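Local coordinates for uncharacterized protein (PDB 1ZJJ) that is an uncharacterized magnesium-binding member of the HAD superfamily that probably acts as a phosphatase, at residues Thr139-Pro153 against Leu174-Pro188. Sequence-based numbering, arbitrary orientation.
Sequences TLAIRNGATFIGTNP and LKVATNVEPIIIGKP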
ATOM      1  N   THR B 139      12.001  -0.188  -1.682  1.00 17.18           N
ATOM      2  CA  THR B 139      11.903  -1.563  -1.222  1.00 17.35           C
ATOM      3  C   THR B 139      13.274  -2.238  -1.244  1.00 18.42           C
ATOM      4  O   THR B 139      13.666  -2.904  -0.283  1.00 18.88           O
ATOM      5  CB  THR B 139      10.914  -2.364  -2.108  1.00 18.83           C
ATOM      6  OG1 THR B 139       9.587  -1.869  -1.899  1.00 16.84           O
ATOM      7  CG2 THR B 139      10.953  -3.844  -1.776  1.00 17.31           C
ATOM      8  N   LEU B 140      13.999  -2.068  -2.344  1.00 18.68           N
ATOM      9  CA  LEU B 140      15.324  -2.665  -2.469  1.00 18.53           C
ATOM     10  C   LEU B 140      16.235  -2.142  -1.365  1.00 17.89           C
ATOM     11  O   LEU B 140      16.951  -2.911  -0.729  1.00 19.79           O
ATOM     12  CB  LEU B 140      15.928  -2.349  -3.843  1.00 19.58           C
ATOM     13  CG  LEU B 140      15.301  -3.089  -5.033  1.00 20.37           C
ATOM     14  CD1 LEU B 140      15.856  -2.562  -6.341  1.00 21.42           C
ATOM     15  CD2 LEU B 140      15.576  -4.577  -4.899  1.00 19.58           C
ATOM     16  N   ALA B 141      16.185  -0.837  -1.124  1.00 19.24           N
ATOM     17  CA  ALA B 141      17.019  -0.220  -0.093  1.00 17.71           C
ATOM     18  C   ALA B 141      16.652  -0.701   1.312  1.00 17.66           C
ATOM     19  O   ALA B 141      17.517  -1.113   2.079  1.00 16.81           O
ATOM     20  CB  ALA B 141      16.906   1.293  -0.180  1.00 17.09           C
ATOM     21  N   ILE B 142      15.364  -0.658   1.652  1.00 17.17           N
ATOM     22  CA  ILE B 142      14.920  -1.110   2.971  1.00 16.72           C
ATOM     23  C   ILE B 142      15.281  -2.587   3.181  1.00 17.55           C
ATOM     24  O   ILE B 142      15.659  -2.987   4.288  1.00 16.21           O
ATOM     25  CB  ILE B 142      13.400  -0.930   3.143  1.00 17.18           C
ATOM     26  CG1 ILE B 142      13.062   0.563   3.186  1.00 16.49           C
ATOM     27  CG2 ILE B 142      12.930  -1.650   4.408  1.00 18.32           C
ATOM     28  CD1 ILE B 142      11.567   0.853   3.120  1.00 14.46           C
ATOM     29  N   ARG B 143      15.154  -3.390   2.123  1.00 18.67           N
ATOM     30  CA  ARG B 143      15.496  -4.812   2.196  1.00 20.03           C
ATOM     31  C   ARG B 143      16.996  -5.005   2.345  1.00 20.27           C
ATOM     32  O   ARG B 143      17.464  -6.052   2.793  1.00 22.49           O
ATOM     33  CB  ARG B 143      15.012  -5.540   0.938  1.00 21.75           C
ATOM     34  CG  ARG B 143      13.708  -6.230   1.166  1.00 22.80           C
ATOM     35  CD  ARG B 143      13.077  -6.693  -0.098  1.00 23.83           C
ATOM     36  NE  ARG B 143      11.743  -7.176   0.210  1.00 25.71           N
ATOM     37  CZ  ARG B 143      11.495  -8.308   0.851  1.00 25.38           C
ATOM     38  NH1 ARG B 143      12.491  -9.087   1.246  1.00 27.07           N
ATOM     39  NH2 ARG B 143      10.242  -8.653   1.105  1.00 27.24           N
ATOM     40  N   ASN B 144      17.748  -3.990   1.949  1.00 21.89           N
ATOM     41  CA  ASN B 144      19.199  -4.042   2.054  1.00 21.86           C
ATOM     42  C   ASN B 144      19.678  -3.532   3.417  1.00 22.17           C
ATOM     43  O   ASN B 144      20.882  -3.383   3.658  1.00 23.08           O
ATOM     44  CB  ASN B 144      19.833  -3.220   0.940  1.00 22.60           C
ATOM     45  CG  ASN B 144      21.330  -3.433   0.841  1.00 25.20           C
ATOM     46  OD1 ASN B 144      21.804  -4.569   0.826  1.00 21.73           O
ATOM     47  ND2 ASN B 144      22.080  -2.343   0.753  1.00 23.97           N
ATOM     48  N   GLY B 145      18.722  -3.258   4.301  1.00 22.08           N
ATOM     49  CA  GLY B 145      19.057  -2.785   5.632  1.00 21.48           C
ATOM     50  C   GLY B 145      18.805  -1.313   5.910  1.00 21.04           C
ATOM     51  O   GLY B 145      19.069  -0.846   7.012  1.00 21.40           O
ATOM     52  N   ALA B 146      18.305  -0.571   4.927  1.00 19.46           N
ATOM     53  CA  ALA B 146      18.042   0.848   5.131  1.00 16.88           C
ATOM     54  C   ALA B 146      16.896   1.047   6.105  1.00 17.70           C
ATOM     55  O   ALA B 146      15.945   0.267   6.112  1.00 18.70           O
ATOM     56  CB  ALA B 146      17.705   1.514   3.810  1.00 18.60           C
ATOM     57  N   THR B 147      16.983   2.092   6.920  1.00 17.29           N
ATOM     58  CA  THR B 147      15.922   2.393   7.875  1.00 18.03           C
ATOM     59  C   THR B 147      14.644   2.708   7.086  1.00 16.68           C
ATOM     60  O   THR B 147      14.700   3.325   6.026  1.00 17.63           O
ATOM     61  CB  THR B 147      16.277   3.620   8.745  1.00 16.84           C
ATOM     62  OG1 THR B 147      17.627   3.502   9.218  1.00 21.12           O
ATOM     63  CG2 THR B 147      15.341   3.705   9.943  1.00 18.72           C
ATOM     64  N   PHE B 148      13.504   2.267   7.603  1.00 15.12           N
ATOM     65  CA  PHE B 148      12.213   2.503   6.966  1.00 15.29           C
ATOM     66  C   PHE B 148      11.506   3.511   7.875  1.00 14.80           C
ATOM     67  O   PHE B 148      11.057   3.163   8.967  1.00 14.61           O
ATOM     68  CB  PHE B 148      11.444   1.174   6.885  1.00 14.88           C
ATOM     69  CG  PHE B 148      10.066   1.268   6.263  1.00 15.04           C
ATOM     70  CD1 PHE B 148       9.608   2.438   5.664  1.00 16.30           C
ATOM     71  CD2 PHE B 148       9.229   0.151   6.273  1.00 15.06           C
ATOM     72  CE1 PHE B 148       8.327   2.493   5.083  1.00 16.86           C
ATOM     73  CE2 PHE B 148       7.952   0.194   5.697  1.00 16.60           C
ATOM     74  CZ  PHE B 148       7.500   1.361   5.103  1.00 15.86           C
ATOM     75  N   ILE B 149      11.450   4.763   7.427  1.00 14.90           N
ATOM     76  CA  ILE B 149      10.830   5.855   8.187  1.00 14.48           C
ATOM     77  C   ILE B 149       9.630   6.469   7.463  1.00 14.69           C
ATOM     78  O   ILE B 149       9.732   6.866   6.299  1.00 16.55           O
ATOM     79  CB  ILE B 149      11.845   6.993   8.441  1.00 14.82           C
ATOM     80  CG1 ILE B 149      13.078   6.441   9.150  1.00 16.92           C
ATOM     81  CG2 ILE B 149      11.198   8.104   9.273  1.00 14.11           C
ATOM     82  CD1 ILE B 149      14.308   7.325   9.003  1.00 18.40           C
ATOM     83  N   GLY B 150       8.500   6.551   8.157  1.00 13.34           N
ATOM     84  CA  GLY B 150       7.305   7.135   7.572  1.00 14.30           C
ATOM     85  C   GLY B 150       6.987   8.443   8.273  1.00 15.68           C
ATOM     86  O   GLY B 150       7.001   8.495   9.496  1.00 15.44           O
ATOM     87  N   THR B 151       6.702   9.503   7.520  1.00 14.64           N
ATOM     88  CA  THR B 151       6.412  10.783   8.158  1.00 15.22           C
ATOM     89  C   THR B 151       5.143  10.778   9.002  1.00 14.22           C
ATOM     90  O   THR B 151       5.120  11.357  10.083  1.00 13.57           O
ATOM     91  CB  THR B 151       6.313  11.943   7.129  1.00 15.30           C
ATOM     92  OG1 THR B 151       5.254  11.684   6.200  1.00 18.42           O
ATOM     93  CG2 THR B 151       7.630  12.103   6.380  1.00 16.52           C
ATOM     94  N   ASN B 152       4.094  10.127   8.515  1.00 14.41           N
ATOM     95  CA  ASN B 152       2.831  10.082   9.243  1.00 15.19           C
ATOM     96  C   ASN B 152       1.989   8.896   8.795  1.00 15.39           C
ATOM     97  O   ASN B 152       2.148   8.394   7.685  1.00 15.70           O
ATOM     98  CB  ASN B 152       2.065  11.391   9.050  1.00 14.09           C
ATOM     99  CG  ASN B 152       1.849  11.726   7.601  1.00 16.46           C
ATOM    100  OD1 ASN B 152       2.800  11.974   6.865  1.00 13.98           O
ATOM    101  ND2 ASN B 152       0.592  11.734   7.177  1.00 14.44           N
ATOM    102  N   PRO B 153       1.070   8.437   9.659  1.00 16.91           N
ATOM    103  CA  PRO B 153       0.182   7.299   9.406  1.00 16.84           C
ATOM    104  C   PRO B 153      -1.116   7.536   8.640  1.00 16.26           C
ATOM    105  O   PRO B 153      -1.736   6.579   8.197  1.00 17.48           O
ATOM    106  CB  PRO B 153      -0.089   6.784  10.811  1.00 19.07           C
ATOM    107  CG  PRO B 153      -0.227   8.073  11.572  1.00 17.59           C
ATOM    108  CD  PRO B 153       0.944   8.891  11.058  1.00 16.05           C
ATOM    109  N   LEU B 174       4.813  -0.204   1.142  1.00 17.47           N
ATOM    110  CA  LEU B 174       6.210  -0.533   1.411  1.00 18.53           C
ATOM    111  C   LEU B 174       6.352  -1.524   2.561  1.00 19.02           C
ATOM    112  O   LEU B 174       7.276  -2.338   2.575  1.00 19.11           O
ATOM    113  CB  LEU B 174       7.001   0.742   1.691  1.00 18.20           C
ATOM    114  CG  LEU B 174       7.233   1.589   0.441  1.00 18.68           C
ATOM    115  CD1 LEU B 174       7.921   2.883   0.822  1.00 20.14           C
ATOM    116  CD2 LEU B 174       8.071   0.795  -0.572  1.00 21.53           C
ATOM    117  N   LYS B 175       5.430  -1.469   3.519  1.00 18.32           N
ATOM    118  CA  LYS B 175       5.455  -2.404   4.642  1.00 18.52           C
ATOM    119  C   LYS B 175       5.242  -3.818   4.093  1.00 19.22           C
ATOM    120  O   LYS B 175       5.903  -4.770   4.514  1.00 19.40           O
ATOM    121  CB  LYS B 175       4.345  -2.065   5.642  1.00 19.27           C
ATOM    122  CG  LYS B 175       4.284  -2.991   6.853  1.00 23.27           C
ATOM    123  CD  LYS B 175       3.309  -2.463   7.905  1.00 26.26           C
ATOM    124  CE  LYS B 175       1.884  -2.409   7.365  1.00 31.59           C
ATOM    125  NZ  LYS B 175       0.923  -1.718   8.274  1.00 34.81           N
ATOM    126  N   VAL B 176       4.312  -3.945   3.150  1.00 18.22           N
ATOM    127  CA  VAL B 176       4.018  -5.234   2.531  1.00 18.69           C
ATOM    128  C   VAL B 176       5.156  -5.710   1.631  1.00 16.71           C
ATOM    129  O   VAL B 176       5.512  -6.886   1.642  1.00 16.70           O
ATOM    130  CB  VAL B 176       2.714  -5.167   1.707  1.00 17.81           C
ATOM    131  CG1 VAL B 176       2.577  -6.398   0.813  1.00 18.93           C
ATOM    132  CG2 VAL B 176       1.536  -5.082   2.651  1.00 20.80           C
ATOM    133  N   ALA B 177       5.735  -4.789   0.867  1.00 17.52           N
ATOM    134  CA  ALA B 177       6.822  -5.138  -0.041  1.00 19.76           C
ATOM    135  C   ALA B 177       8.140  -5.441   0.669  1.00 20.88           C
ATOM    136  O   ALA B 177       8.950  -6.211   0.165  1.00 20.52           O
ATOM    137  CB  ALA B 177       7.025  -4.023  -1.053  1.00 19.10           C
ATOM    138  N   THR B 178       8.352  -4.847   1.839  1.00 20.92           N
ATOM    139  CA  THR B 178       9.603  -5.055   2.574  1.00 21.54           C
ATOM    140  C   THR B 178       9.482  -6.016   3.741  1.00 23.10           C
ATOM    141  O   THR B 178      10.474  -6.603   4.177  1.00 23.39           O
ATOM    142  CB  THR B 178      10.144  -3.736   3.151  1.00 21.03           C
ATOM    143  OG1 THR B 178       9.263  -3.272   4.186  1.00 18.00           O
ATOM    144  CG2 THR B 178      10.255  -2.683   2.068  1.00 19.77           C
ATOM    145  N   ASN B 179       8.268  -6.162   4.256  1.00 24.10           N
ATOM    146  CA  ASN B 179       8.022  -7.025   5.397  1.00 25.05           C
ATOM    147  C   ASN B 179       8.736  -6.433   6.615  1.00 23.38           C
ATOM    148  O   ASN B 179       9.060  -7.132   7.569  1.00 24.80           O
ATOM    149  CB  ASN B 179       8.523  -8.441   5.101  1.00 29.63           C
ATOM    150  CG  ASN B 179       7.961  -9.461   6.052  1.00 33.35           C
ATOM    151  OD1 ASN B 179       6.960 -10.109   5.764  1.00 40.21           O
ATOM    152  ND2 ASN B 179       8.613  -9.622   7.199  1.00 36.45           N
ATOM    153  N   VAL B 180       8.977  -5.129   6.561  1.00 21.13           N
ATOM    154  CA  VAL B 180       9.629  -4.406   7.643  1.00 20.32           C
ATOM    155  C   VAL B 180       8.635  -3.430   8.281  1.00 21.10           C
ATOM    156  O   VAL B 180       7.872  -2.765   7.584  1.00 19.47           O
ATOM    157  CB  VAL B 180      10.847  -3.613   7.121  1.00 19.31           C
ATOM    158  CG1 VAL B 180      11.345  -2.649   8.190  1.00 18.40           C
ATOM    159  CG2 VAL B 180      11.950  -4.578   6.721  1.00 19.65           C
ATOM    160  N   GLU B 181       8.655  -3.352   9.606  1.00 21.26           N
ATOM    161  CA  GLU B 181       7.761  -2.466  10.346  1.00 22.03           C
ATOM    162  C   GLU B 181       8.329  -1.048  10.324  1.00 20.23           C
ATOM    163  O   GLU B 181       9.379  -0.789  10.901  1.00 21.15           O
ATOM    164  CB  GLU B 181       7.643  -2.963  11.785  1.00 25.42           C
ATOM    165  CG  GLU B 181       6.482  -2.385  12.558  1.00 31.09           C
ATOM    166  CD  GLU B 181       5.150  -2.757  11.940  1.00 35.13           C
ATOM    167  OE1 GLU B 181       4.924  -3.963  11.693  1.00 36.18           O
ATOM    168  OE2 GLU B 181       4.330  -1.846  11.706  1.00 37.29           O
ATOM    169  N   PRO B 182       7.634  -0.104   9.670  1.00 18.91           N
ATOM    170  CA  PRO B 182       8.132   1.275   9.605  1.00 17.73           C
ATOM    171  C   PRO B 182       8.121   2.040  10.922  1.00 17.83           C
ATOM    172  O   PRO B 182       7.309   1.772  11.805  1.00 18.24           O
ATOM    173  CB  PRO B 182       7.205   1.930   8.593  1.00 17.13           C
ATOM    174  CG  PRO B 182       5.890   1.252   8.883  1.00 19.61           C
ATOM    175  CD  PRO B 182       6.305  -0.213   9.039  1.00 19.95           C
ATOM    176  N   ILE B 183       9.035   2.995  11.040  1.00 17.89           N
ATOM    177  CA  ILE B 183       9.092   3.854  12.211  1.00 17.65           C
ATOM    178  C   ILE B 183       8.268   5.062  11.764  1.00 17.97           C
ATOM    179  O   ILE B 183       8.695   5.811  10.885  1.00 16.61           O
ATOM    180  CB  ILE B 183      10.535   4.276  12.508  1.00 17.05           C
ATOM    181  CG1 ILE B 183      11.338   3.058  12.962  1.00 20.34           C
ATOM    182  CG2 ILE B 183      10.564   5.353  13.573  1.00 18.80           C
ATOM    183  CD1 ILE B 183      12.807   3.334  13.154  1.00 18.82           C
ATOM    184  N   ILE B 184       7.072   5.225  12.330  1.00 18.73           N
ATOM    185  CA  ILE B 184       6.207   6.344  11.953  1.00 18.48           C
ATOM    186  C   ILE B 184       6.437   7.528  12.879  1.00 17.76           C
ATOM    187  O   ILE B 184       6.310   7.419  14.099  1.00 17.66           O
ATOM    188  CB  ILE B 184       4.705   5.947  11.981  1.00 20.00           C
ATOM    189  CG1 ILE B 184       4.459   4.735  11.074  1.00 21.51           C
ATOM    190  CG2 ILE B 184       3.851   7.124  11.505  1.00 18.48           C
ATOM    191  CD1 ILE B 184       4.787   4.970   9.622  1.00 22.36           C
ATOM    192  N   ILE B 185       6.751   8.669  12.285  1.00 15.22           N
ATOM    193  CA  ILE B 185       7.056   9.870  13.049  1.00 15.03           C
ATOM    194  C   ILE B 185       5.886  10.680  13.611  1.00 16.80           C
ATOM    195  O   ILE B 185       5.858  10.989  14.810  1.00 17.35           O
ATOM    196  CB  ILE B 185       7.943  10.819  12.199  1.00 16.45           C
ATOM    197  CG1 ILE B 185       9.188  10.070  11.713  1.00 15.73           C
ATOM    198  CG2 ILE B 185       8.349  12.043  13.020  1.00 15.33           C
ATOM    199  CD1 ILE B 185      10.041   9.510  12.829  1.00 15.77           C
ATOM    200  N   GLY B 186       4.923  11.010  12.752  1.00 15.50           N
ATOM    201  CA  GLY B 186       3.806  11.845  13.153  1.00 17.71           C
ATOM    202  C   GLY B 186       2.749  11.302  14.093  1.00 18.67           C
ATOM    203  O   GLY B 186       2.803  10.149  14.520  1.00 18.90           O
ATOM    204  N   LYS B 187       1.790  12.165  14.421  1.00 18.47           N
ATOM    205  CA  LYS B 187       0.677  11.816  15.300  1.00 18.57           C
ATOM    206  C   LYS B 187       0.041  10.530  14.786  1.00 18.07           C
ATOM    207  O   LYS B 187      -0.121  10.361  13.577  1.00 18.52           O
ATOM    208  CB  LYS B 187      -0.367  12.934  15.288  1.00 16.99           C
ATOM    209  CG  LYS B 187       0.165  14.292  15.715  1.00 17.81           C
ATOM    210  CD  LYS B 187      -0.855  15.398  15.455  1.00 16.86           C
ATOM    211  CE  LYS B 187      -1.079  15.592  13.960  1.00 19.55           C
ATOM    212  NZ  LYS B 187      -2.108  16.628  13.710  1.00 19.53           N
ATOM    213  N   PRO B 188      -0.392   9.639  15.693  1.00 19.58           N
ATOM    214  CA  PRO B 188      -0.345   9.722  17.159  1.00 18.87           C
ATOM    215  C   PRO B 188       0.896   9.069  17.754  1.00 20.72           C
ATOM    216  O   PRO B 188       0.853   8.522  18.859  1.00 21.12           O
ATOM    217  CB  PRO B 188      -1.603   8.975  17.560  1.00 20.38           C
ATOM    218  CG  PRO B 188      -1.547   7.808  16.623  1.00 19.05           C
ATOM    219  CD  PRO B 188      -1.194   8.472  15.281  1.00 21.21           C
TER
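With CG trans to the backbone N (chi1 179°), the ring of Phe148 is set between helix 174-178 and Pro182. Pro182 CB sits over the middle of one ring face, 3.4 Å from the centroid, in a CH-pi contact. Ile142 CD1 lies over the opposite face, nearer the rim. Leu174 CB reaches Phe148 CZ at 3.5 Å, and Val180 CG1 lies at the ring edge. Replacing Phe148 with an alanine would probably leave Pro182 CB and Leu174 CB without their shared partner and open a gap between helix 174-178 and the sheet. Strand 183-184 runs parallel to strand 147-150 and is the end strand of a four-stranded parallel sheet. This sheet is separate from the six-stranded one beside whose strand ends the magnesium ligands Asp7, Asp9 and Asp210 lie, consistent with the C2-type cap of UmpH/NagD-like HAD phosphatases. Helices 132-143 and 167-178 pack on the same side of it. Ile183 N donates a hydrogen bond to Phe148 O, Gly150 N to Ile183 O, and Ile185 N to Gly150 O. Glycine suits position 150, because a CB there would clash with Ile184 CD1. Between the helices, the extended chain of Arg143 brings NE (3.0 Å) and NH2 (2.9 Å) side-on to Ala177 O. That oxygen lies close to the guanidinium plane. Thr178 CG2 packs against Ile142 CG2 at 3.7 Å. Lys187 NZ forms salt bridges with Asp7 and Asp215.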